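Local structure of hypothetical protein VC1899 (Vibrio cholerae, 1XMX) at residues Q12-R16 against G333-A337; V18-L22 against V49-I55; F59-P63 against A74-L78; L304-K310 against A337-S343. The protein has no experimentally established function, but carries a Card1-like endonuclease domain of the PD-(D/E)XK superfamily and probably binds nucleic acid. All blocks are in the same frame, centred on the assembly; numbering follows the deposited sequence.

Contact 1. Residues Q12-R16 against G333-A337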
# COMPACT_ATOMS: atom_id res chain seq x y z
N GLN A 12 7.20 16.17 -3.85
CA GLN A 12 7.50 14.78 -4.13
C GLN A 12 6.56 13.84 -3.40
O GLN A 12 6.46 12.69 -3.74
CB GLN A 12 8.95 14.46 -3.80
CG GLN A 12 9.95 15.48 -4.37
CD GLN A 12 10.00 15.59 -5.92
OE1 GLN A 12 10.41 14.63 -6.60
NE2 GLN A 12 9.61 16.79 -6.48
N ASP A 13 5.82 14.32 -2.42
CA ASP A 13 4.74 13.49 -1.87
C ASP A 13 3.39 14.23 -1.86
O ASP A 13 3.01 14.76 -0.85
CB ASP A 13 5.15 13.02 -0.47
CG ASP A 13 4.15 12.16 0.16
OD1 ASP A 13 2.98 12.04 -0.29
OD2 ASP A 13 4.50 11.57 1.16
N PRO A 14 2.69 14.30 -3.01
CA PRO A 14 1.51 15.15 -3.15
C PRO A 14 0.18 14.47 -2.97
O PRO A 14 -0.82 14.99 -3.43
CB PRO A 14 1.62 15.61 -4.59
CG PRO A 14 2.26 14.43 -5.31
CD PRO A 14 3.01 13.64 -4.29
N VAL A 15 0.13 13.36 -2.27
CA VAL A 15 -1.13 12.66 -2.07
C VAL A 15 -2.24 13.48 -1.41
O VAL A 15 -3.40 13.31 -1.69
CB VAL A 15 -0.90 11.42 -1.18
CG1 VAL A 15 -2.24 10.74 -0.86
CG2 VAL A 15 0.01 10.43 -1.90
N ARG A 16 -1.87 14.36 -0.49
CA ARG A 16 -2.84 15.13 0.25
C ARG A 16 -3.42 16.29 -0.60
O ARG A 16 -4.32 16.97 -0.14
CB ARG A 16 -2.22 15.64 1.57
CG ARG A 16 -2.10 14.55 2.64
CD ARG A 16 -1.29 15.12 3.78
NE ARG A 16 0.08 15.41 3.34
CZ ARG A 16 0.80 16.41 3.81
NH1 ARG A 16 0.30 17.21 4.73
NH2 ARG A 16 2.02 16.61 3.33
N GLY A 333 4.89 4.91 -1.65
CA GLY A 333 3.82 5.59 -0.97
C GLY A 333 4.26 6.80 -0.18
O GLY A 333 3.46 7.36 0.58
N GLY A 334 5.54 7.14 -0.28
CA GLY A 334 6.02 8.38 0.31
C GLY A 334 6.04 8.34 1.79
O GLY A 334 6.13 7.28 2.38
N LEU A 335 5.96 9.51 2.40
CA LEU A 335 6.32 9.66 3.80
C LEU A 335 5.37 9.02 4.80
O LEU A 335 5.76 8.69 5.92
CB LEU A 335 6.48 11.13 4.17
CG LEU A 335 7.53 12.02 3.52
CD1 LEU A 335 7.58 13.40 4.21
CD2 LEU A 335 8.85 11.32 3.66
N GLN A 336 4.12 8.87 4.42
CA GLN A 336 3.12 8.32 5.33
C GLN A 336 2.99 6.79 5.13
O GLN A 336 2.22 6.13 5.85
CB GLN A 336 1.74 8.95 5.04
CG GLN A 336 1.39 10.26 5.80
CD GLN A 336 2.43 11.29 5.62
OE1 GLN A 336 2.57 11.88 4.53
NE2 GLN A 336 3.20 11.52 6.68
N ALA A 337 3.68 6.24 4.12
CA ALA A 337 3.50 4.79 3.88
C ALA A 337 4.07 3.92 5.02
O ALA A 337 5.00 4.29 5.76
CB ALA A 337 4.00 4.35 2.52
O HOH W 1 2.70 9.65 1.69
O HOH W 2 0.47 11.41 1.96

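Contact 2. Residues V18-L22 against V49-I55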
# COMPACT_ATOMS: atom_id res chain seq x y z
N VAL A 18 -4.65 15.33 -3.58
CA VAL A 18 -5.63 14.56 -4.30
C VAL A 18 -6.77 14.12 -3.37
O VAL A 18 -7.95 14.17 -3.77
CB VAL A 18 -4.93 13.26 -4.87
CG1 VAL A 18 -5.91 12.24 -5.37
CG2 VAL A 18 -4.01 13.61 -5.99
N THR A 19 -6.45 13.66 -2.15
CA THR A 19 -7.51 13.08 -1.31
C THR A 19 -8.70 14.02 -0.93
O THR A 19 -9.82 13.55 -0.84
CB THR A 19 -6.92 12.34 -0.10
OG1 THR A 19 -6.17 13.23 0.71
CG2 THR A 19 -5.98 11.20 -0.56
N PRO A 20 -8.45 15.32 -0.64
CA PRO A 20 -9.56 16.24 -0.53
C PRO A 20 -10.52 16.28 -1.74
O PRO A 20 -11.75 16.43 -1.55
CB PRO A 20 -8.87 17.60 -0.36
CG PRO A 20 -7.51 17.22 0.33
CD PRO A 20 -7.15 15.98 -0.35
N LEU A 21 -9.99 16.15 -2.95
CA LEU A 21 -10.88 16.15 -4.14
C LEU A 21 -11.63 14.85 -4.34
O LEU A 21 -12.59 14.81 -5.09
CB LEU A 21 -10.05 16.48 -5.40
CG LEU A 21 -9.45 17.93 -5.41
CD1 LEU A 21 -8.33 17.99 -6.39
CD2 LEU A 21 -10.51 19.02 -5.72
N LEU A 22 -11.17 13.75 -3.74
CA LEU A 22 -11.87 12.49 -3.83
C LEU A 22 -12.98 12.32 -2.77
O LEU A 22 -13.78 11.35 -2.84
CB LEU A 22 -10.87 11.31 -3.79
CG LEU A 22 -9.73 11.28 -4.80
CD1 LEU A 22 -8.92 10.01 -4.64
CD2 LEU A 22 -10.24 11.41 -6.26
N VAL A 49 -4.78 10.26 -12.19
CA VAL A 49 -5.65 9.85 -11.11
C VAL A 49 -6.93 10.74 -11.05
O VAL A 49 -8.09 10.25 -10.97
CB VAL A 49 -4.88 9.95 -9.81
CG1 VAL A 49 -5.81 9.86 -8.59
CG2 VAL A 49 -3.71 8.94 -9.79
N LEU A 50 -6.75 12.06 -11.08
CA LEU A 50 -7.95 12.96 -10.88
C LEU A 50 -8.80 12.96 -12.10
O LEU A 50 -10.01 12.89 -11.97
CB LEU A 50 -7.59 14.40 -10.51
CG LEU A 50 -7.03 14.49 -9.06
CD1 LEU A 50 -6.15 15.76 -8.90
CD2 LEU A 50 -8.10 14.40 -7.96
N ASN A 51 -8.18 13.04 -13.28
CA ASN A 51 -8.96 13.06 -14.54
C ASN A 51 -9.89 11.85 -14.71
O ASN A 51 -11.00 12.02 -15.26
CB ASN A 51 -8.10 13.22 -15.80
CG ASN A 51 -7.48 14.62 -15.94
OD1 ASN A 51 -6.61 14.83 -16.83
ND2 ASN A 51 -7.89 15.57 -15.08
N LYS A 52 -9.42 10.67 -14.26
CA LYS A 52 -10.22 9.42 -14.16
C LYS A 52 -11.58 9.69 -13.52
O LYS A 52 -12.57 9.10 -13.92
CB LYS A 52 -9.58 8.36 -13.23
CG LYS A 52 -8.58 7.34 -13.81
CD LYS A 52 -8.38 6.23 -12.73
CE LYS A 52 -6.95 5.63 -12.67
NZ LYS A 52 -6.91 4.14 -13.04
N ARG A 53 -11.59 10.55 -12.51
CA ARG A 53 -12.81 10.93 -11.79
C ARG A 53 -13.45 12.16 -12.32
O ARG A 53 -14.32 12.72 -11.66
CB ARG A 53 -12.52 11.21 -10.34
CG ARG A 53 -12.31 9.97 -9.55
CD ARG A 53 -10.90 9.55 -9.48
NE ARG A 53 -10.80 8.57 -8.42
CZ ARG A 53 -9.78 7.76 -8.24
NH1 ARG A 53 -8.75 7.81 -9.07
NH2 ARG A 53 -9.79 6.88 -7.24
N ASN A 54 -13.03 12.62 -13.50
CA ASN A 54 -13.70 13.77 -14.06
C ASN A 54 -13.43 14.98 -13.20
O ASN A 54 -14.22 15.91 -13.16
CB ASN A 54 -15.20 13.53 -14.05
CG ASN A 54 -15.57 12.22 -14.66
OD1 ASN A 54 -15.45 12.07 -15.89
ND2 ASN A 54 -15.99 11.22 -13.82
N ILE A 55 -12.36 14.93 -12.43
CA ILE A 55 -11.86 16.16 -11.80
C ILE A 55 -10.83 16.74 -12.73
O ILE A 55 -9.83 16.09 -13.10
CB ILE A 55 -11.29 15.86 -10.41
CG1 ILE A 55 -12.44 15.46 -9.49
CG2 ILE A 55 -10.48 17.06 -9.81
CD1 ILE A 55 -11.99 14.46 -8.47

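Contact 3. Residues F59-P63 against A74-L78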
# COMPACT_ATOMS: atom_id res chain seq x y z
N PHE A 59 -1.84 23.24 -14.65
CA PHE A 59 -0.52 23.34 -14.12
C PHE A 59 -0.11 24.77 -14.35
O PHE A 59 -0.13 25.25 -15.47
CB PHE A 59 0.46 22.38 -14.85
CG PHE A 59 1.85 22.34 -14.24
CD1 PHE A 59 2.02 22.30 -12.85
CD2 PHE A 59 2.98 22.24 -15.04
CE1 PHE A 59 3.31 22.21 -12.26
CE2 PHE A 59 4.25 22.14 -14.46
CZ PHE A 59 4.42 22.13 -13.07
N PHE A 60 0.26 25.46 -13.29
CA PHE A 60 0.74 26.83 -13.39
C PHE A 60 2.18 26.80 -12.91
O PHE A 60 2.47 26.42 -11.77
CB PHE A 60 -0.13 27.77 -12.55
CG PHE A 60 0.41 29.18 -12.47
CD1 PHE A 60 1.29 29.56 -11.45
CD2 PHE A 60 0.05 30.13 -13.42
CE1 PHE A 60 1.81 30.86 -11.41
CE2 PHE A 60 0.54 31.46 -13.35
CZ PHE A 60 1.43 31.79 -12.35
N GLU A 61 3.10 27.20 -13.79
CA GLU A 61 4.54 27.05 -13.52
C GLU A 61 5.13 28.28 -12.92
O GLU A 61 5.06 29.36 -13.52
CB GLU A 61 5.33 26.79 -14.80
CG GLU A 61 5.77 25.37 -14.93
CD GLU A 61 6.51 25.08 -16.21
OE1 GLU A 61 7.34 25.95 -16.66
OE2 GLU A 61 6.28 23.96 -16.73
N ILE A 62 5.76 28.10 -11.77
CA ILE A 62 6.51 29.19 -11.19
C ILE A 62 7.95 29.02 -11.60
O ILE A 62 8.38 27.98 -12.05
CB ILE A 62 6.44 29.23 -9.65
CG1 ILE A 62 6.51 27.81 -9.11
CG2 ILE A 62 5.08 29.92 -9.15
CD1 ILE A 62 7.10 27.69 -7.68
N PRO A 63 8.73 30.08 -11.43
CA PRO A 63 10.11 29.90 -11.76
C PRO A 63 10.70 28.99 -10.70
O PRO A 63 10.17 28.84 -9.61
CB PRO A 63 10.67 31.34 -11.72
CG PRO A 63 9.70 32.15 -10.93
CD PRO A 63 8.39 31.43 -10.92
N ALA A 74 4.65 35.72 -9.56
CA ALA A 74 3.99 34.79 -10.47
C ALA A 74 2.62 34.43 -9.90
O ALA A 74 1.62 34.45 -10.59
CB ALA A 74 4.88 33.50 -10.69
N ILE A 75 2.56 34.18 -8.59
CA ILE A 75 1.32 33.73 -7.99
C ILE A 75 0.26 34.82 -7.87
O ILE A 75 -0.95 34.55 -7.95
CB ILE A 75 1.58 33.01 -6.62
CG1 ILE A 75 2.43 31.74 -6.86
CG2 ILE A 75 0.23 32.69 -5.90
CD1 ILE A 75 3.08 31.10 -5.58
N ARG A 76 0.69 36.05 -7.66
CA ARG A 76 -0.24 37.17 -7.60
C ARG A 76 -0.89 37.41 -8.98
O ARG A 76 -2.05 37.72 -9.05
CB ARG A 76 0.49 38.41 -7.12
CG ARG A 76 -0.43 39.45 -6.60
CD ARG A 76 0.35 40.47 -5.77
NE ARG A 76 0.47 40.08 -4.35
CZ ARG A 76 -0.53 40.14 -3.45
NH1 ARG A 76 -1.75 40.58 -3.84
NH2 ARG A 76 -0.30 39.80 -2.18
N GLU A 77 -0.13 37.24 -10.05
CA GLU A 77 -0.69 37.24 -11.41
C GLU A 77 -1.78 36.17 -11.58
O GLU A 77 -2.84 36.45 -12.10
CB GLU A 77 0.41 37.00 -12.45
CG GLU A 77 1.04 38.28 -12.92
CD GLU A 77 2.05 38.09 -14.07
OE1 GLU A 77 1.68 37.38 -15.06
OE2 GLU A 77 3.18 38.69 -13.98
N LEU A 78 -1.49 34.95 -11.17
CA LEU A 78 -2.49 33.91 -11.11
C LEU A 78 -3.69 34.33 -10.25
O LEU A 78 -4.85 34.19 -10.68
CB LEU A 78 -1.89 32.61 -10.55
CG LEU A 78 -2.93 31.50 -10.33
CD1 LEU A 78 -3.44 31.09 -11.70
CD2 LEU A 78 -2.28 30.31 -9.61

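Contact 4. Residues L304-K310 against A337-S343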
# COMPACT_ATOMS: atom_id res chain seq x y z
N LEU A 304 -0.54 4.23 2.26
CA LEU A 304 -0.22 2.90 1.65
C LEU A 304 0.39 2.01 2.71
O LEU A 304 1.32 2.44 3.39
CB LEU A 304 0.76 3.05 0.49
CG LEU A 304 1.08 1.76 -0.28
CD1 LEU A 304 -0.15 1.28 -1.15
CD2 LEU A 304 2.33 1.93 -1.11
N HIS A 305 -0.18 0.82 2.89
CA HIS A 305 0.35 -0.19 3.83
C HIS A 305 0.72 -1.44 3.03
O HIS A 305 -0.14 -2.05 2.37
CB HIS A 305 -0.70 -0.63 4.83
CG HIS A 305 -0.89 0.33 5.95
ND1 HIS A 305 -1.28 1.65 5.74
CD2 HIS A 305 -0.70 0.20 7.28
CE1 HIS A 305 -1.35 2.26 6.91
NE2 HIS A 305 -1.01 1.40 7.86
N ILE A 306 2.01 -1.79 3.08
CA ILE A 306 2.51 -3.00 2.41
C ILE A 306 2.93 -4.10 3.39
O ILE A 306 3.69 -3.89 4.36
CB ILE A 306 3.77 -2.69 1.55
CG1 ILE A 306 3.50 -1.61 0.53
CG2 ILE A 306 4.26 -3.98 0.75
CD1 ILE A 306 4.85 -1.04 0.02
N ILE A 307 2.52 -5.31 3.06
CA ILE A 307 2.88 -6.45 3.89
C ILE A 307 3.65 -7.45 3.02
O ILE A 307 3.13 -7.90 1.96
CB ILE A 307 1.61 -7.12 4.46
CG1 ILE A 307 0.80 -6.09 5.24
CG2 ILE A 307 2.02 -8.33 5.39
CD1 ILE A 307 -0.61 -6.58 5.61
N GLU A 308 4.88 -7.74 3.44
CA GLU A 308 5.66 -8.80 2.84
C GLU A 308 5.43 -10.03 3.70
O GLU A 308 5.55 -9.94 4.94
CB GLU A 308 7.15 -8.50 2.89
CG GLU A 308 7.97 -9.49 2.04
CD GLU A 308 9.39 -9.03 1.81
OE1 GLU A 308 9.69 -7.85 2.09
OE2 GLU A 308 10.23 -9.86 1.36
N CYS A 309 5.09 -11.15 3.07
CA CYS A 309 5.05 -12.47 3.73
C CYS A 309 6.29 -13.33 3.38
O CYS A 309 6.63 -13.46 2.22
CB CYS A 309 3.75 -13.19 3.40
SG CYS A 309 2.34 -12.15 3.82
N LYS A 310 7.00 -13.79 4.40
CA LYS A 310 8.03 -14.80 4.23
C LYS A 310 7.63 -16.12 4.92
O LYS A 310 7.12 -16.13 6.06
CB LYS A 310 9.39 -14.33 4.74
CG LYS A 310 10.05 -13.28 3.84
CD LYS A 310 11.42 -12.86 4.38
CE LYS A 310 12.50 -13.89 4.12
NZ LYS A 310 12.27 -14.52 2.76
N ALA A 337 3.68 6.24 4.12
CA ALA A 337 3.50 4.79 3.88
C ALA A 337 4.07 3.92 5.02
O ALA A 337 5.00 4.29 5.76
CB ALA A 337 4.00 4.35 2.52
N ARG A 338 3.44 2.77 5.22
CA ARG A 338 3.84 1.86 6.31
C ARG A 338 4.05 0.45 5.77
O ARG A 338 3.39 0.04 4.83
CB ARG A 338 2.80 1.85 7.41
CG ARG A 338 3.08 3.01 8.33
CD ARG A 338 1.95 3.58 9.18
NE ARG A 338 0.86 2.68 9.53
CZ ARG A 338 0.74 1.96 10.65
NH1 ARG A 338 1.67 1.92 11.61
NH2 ARG A 338 -0.34 1.24 10.76
N ALA A 339 4.96 -0.29 6.39
CA ALA A 339 5.21 -1.65 5.94
C ALA A 339 5.44 -2.63 7.09
O ALA A 339 6.01 -2.32 8.14
CB ALA A 339 6.39 -1.70 4.89
N MET A 340 5.02 -3.86 6.83
CA MET A 340 5.10 -4.93 7.79
C MET A 340 5.76 -6.17 7.14
O MET A 340 5.55 -6.46 5.96
CB MET A 340 3.67 -5.28 8.14
CG MET A 340 3.57 -6.59 8.85
SD MET A 340 1.95 -6.98 9.49
CE MET A 340 1.89 -5.90 10.98
N LEU A 341 6.53 -6.92 7.92
CA LEU A 341 6.96 -8.27 7.44
C LEU A 341 6.26 -9.32 8.28
O LEU A 341 6.36 -9.31 9.50
CB LEU A 341 8.48 -8.41 7.50
CG LEU A 341 9.11 -9.78 7.29
CD1 LEU A 341 8.79 -10.30 5.89
CD2 LEU A 341 10.65 -9.67 7.51
N VAL A 342 5.50 -10.21 7.62
CA VAL A 342 4.93 -11.36 8.33
C VAL A 342 5.84 -12.58 8.03
O VAL A 342 6.06 -12.90 6.87
CB VAL A 342 3.46 -11.62 7.91
CG1 VAL A 342 2.93 -12.92 8.58
CG2 VAL A 342 2.57 -10.34 8.25
N SER A 343 6.36 -13.22 9.07
CA SER A 343 7.34 -14.27 8.92
C SER A 343 6.84 -15.53 9.63
O SER A 343 6.47 -15.48 10.79
CB SER A 343 8.69 -13.86 9.53
OG SER A 343 9.67 -14.87 9.27

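Contact 1. Residues Q12-R16 against G333-A337
D13 meets the turn G333-Q336 with a single carboxylate oxygen, OD2, and around that atom the contact is tight. Because CG stands anti to the backbone N (chi1 -179°), the carboxylate projects away from the loop before helix 15-22 and into the turn that follows helix 321-333. The amide of L335 meets it: N to OD2 is 2.8 Å, with an N-H...O angle of 161°, the donor lying nearly on the C-O axis of the acid. G334, with positive phi, turns the chain here, and lacking a side chain it leaves room for OD2, which lies 3.6 Å from G334 C. CB of L335 rests at the same distance from OD2, bringing an apolar group alongside the bond. A water completes this grip, 2.7 Å from D13 OD2 and 2.7 Å from G333 O, and accepts from Q336 N.

Toward the side chains of R16 and Q336 the contact loosens. A second water joins D13 OD1 to Q336 OE1 only weakly, at 3.4 Å from each. R16 belongs elsewhere, its NH1 bound to V118 O. An acid suits position 13 because OD2 can accept from both the L335 amide and the first water, which also links it to the carbonyl of G333. This contact between the N-terminal and endonuclease parts is small, polar and partly hydrated; its one direct hydrogen bond helps fix the direction of the D13 carboxylate.

Contact 2. Residues V18-L22 against V49-I55
V18, L21 and L22 face V49, L50 and I55 where two helices, 15-22 and 40-52, lie together on one face of the N-terminal Rossmann-like sheet. L50 is the centre of the interface. Its CD2 methyl reaches CB of L21 at 3.8 Å, with the two leucines crossing at about a right angle, while V18 and L50 run past each other in opposite directions, CG1 to CD2 4.0 Å apart. V18 meets V49 through their CG1 methyls, again nearly at right angles. Branched aliphatic residues suit this buried seam because their methyls fill space on several sides at once; beneath them L21 and L50 both reach I31 of the sheet.

L22, itself buried, crosses R53 obliquely where the arginine borders the seam. CD2 touches R53 NE at 3.6 Å, and CD1 lies over one face of the guanidinium, toward its rim. NH1 of the arginine donates to V49 O close to the guanidinium plane, and NH2 forms a salt bridge to D146. N54, with positive phi, ends helix 40-52 in a Schellman motif that turns I55 back, so that its CD1 lies 3.5 Å from L21 O. In that turn R53 N and I55 N approach L50 O from opposite faces of its carbonyl plane.

Contact 3. Residues F59-P63 against A74-L78
F60 swings its ring toward the helix because chi1, 173°, sets CG opposite the backbone N, and L78, whose CG is likewise anti to N, lays its side chain over that ring from the other direction. The two slide past each other: L78 CB sits 4.0 Å from the ring centroid, over the face but toward its rim, in a CH-pi contact, while its methyls CD1 and CD2 follow the ring back toward CG. The far end of the ring reaches the backbone, with F60 CZ 3.2 Å from A74 O in an oblique approach. A phenylalanine suits this place because its long, flat ring spans the gap to a helix whose axis is 9.9 Å away and offers a face to L78.

Strand 56-61 is the outermost strand at one end of the mixed N-terminal sheet, in its parallel part, and helix 68-85 is the helix of the beta-alpha-beta crossover from it to strand 88-92; the segments run at 141° to each other. Two residues on from F60, I62 holds CG1 between N and the carbonyl carbon (chi1 40°), which puts CG2 beside the helix, 3.9 Å from A74 CB and 3.9 Å from I75 CG1. The small A74 lets the chain come close, and P63 CD rests 4.1 Å from A74 CB. On the helix, I75 also packs on A104 and V107 of helix 98-110.

Contact 4. Residues L304-K310 against A337-S343
I306, E308 and K310 bond to the neighbouring strand through their backbones, in a parallel ladder with R338, M340 and V342. Six bonds run alternately: R338 N to L304 O, I306 N to R338 O, M340 N to I306 O, E308 N to M340 O, V342 N to E308 O and K310 N to V342 O, the shortest being V342 N to E308 O at 2.7 Å. Between them CA-H...O contacts fill the ladder. The intervening residues turn their polar groups the other way: H305 and I307 bond to T298 and V296, and C309 N donates to D295 OD2.

H305 ND1 is bound to K303 O, and NE2 accepts from R338 NH2 at 3.0 Å, in the ring plane, though the bond is bent to 136°. R338 CB lies over one face of the ring, and W378 adds a cation-pi partner for the arginine. On the same face of the sheet, CG2 of I307 and of V342 touch at 3.5 Å, tightly packed. On the other, L341 CD1 packs against the aliphatic part of both charged chains, 3.8 Å from K310 CG and 3.9 Å from E308 CB. E308, C309 and K310, with D295 on the adjoining strand, fit the sequence pattern of the PD-(D/E)XK nuclease core.

Overall arrangement
Contacts 2 and 3 belong to the N-terminal Rossmann-like sheet, contact 4 to the sheet of the endonuclease domain, and contact 1 joins the two. Helix 15-22 takes part in contacts 1 and 2, whose centres are about 16 Å apart; helix 40-52 of contact 2 leads directly into strand 56-61 of contact 3, about 22 Å away between centres. Contact 1 shares A337 with contact 4, its centre about 17 Å off, and G333 touches L304. Contacts 3 and 4, about 40 Å apart between centres, mark the separate domains. Along the chain contacts 2 and 3 close in turn before contact 4 opens, whereas the segments of contact 1 lie 317 residues apart in sequence, bringing the end of helix 321-333 against the first domain.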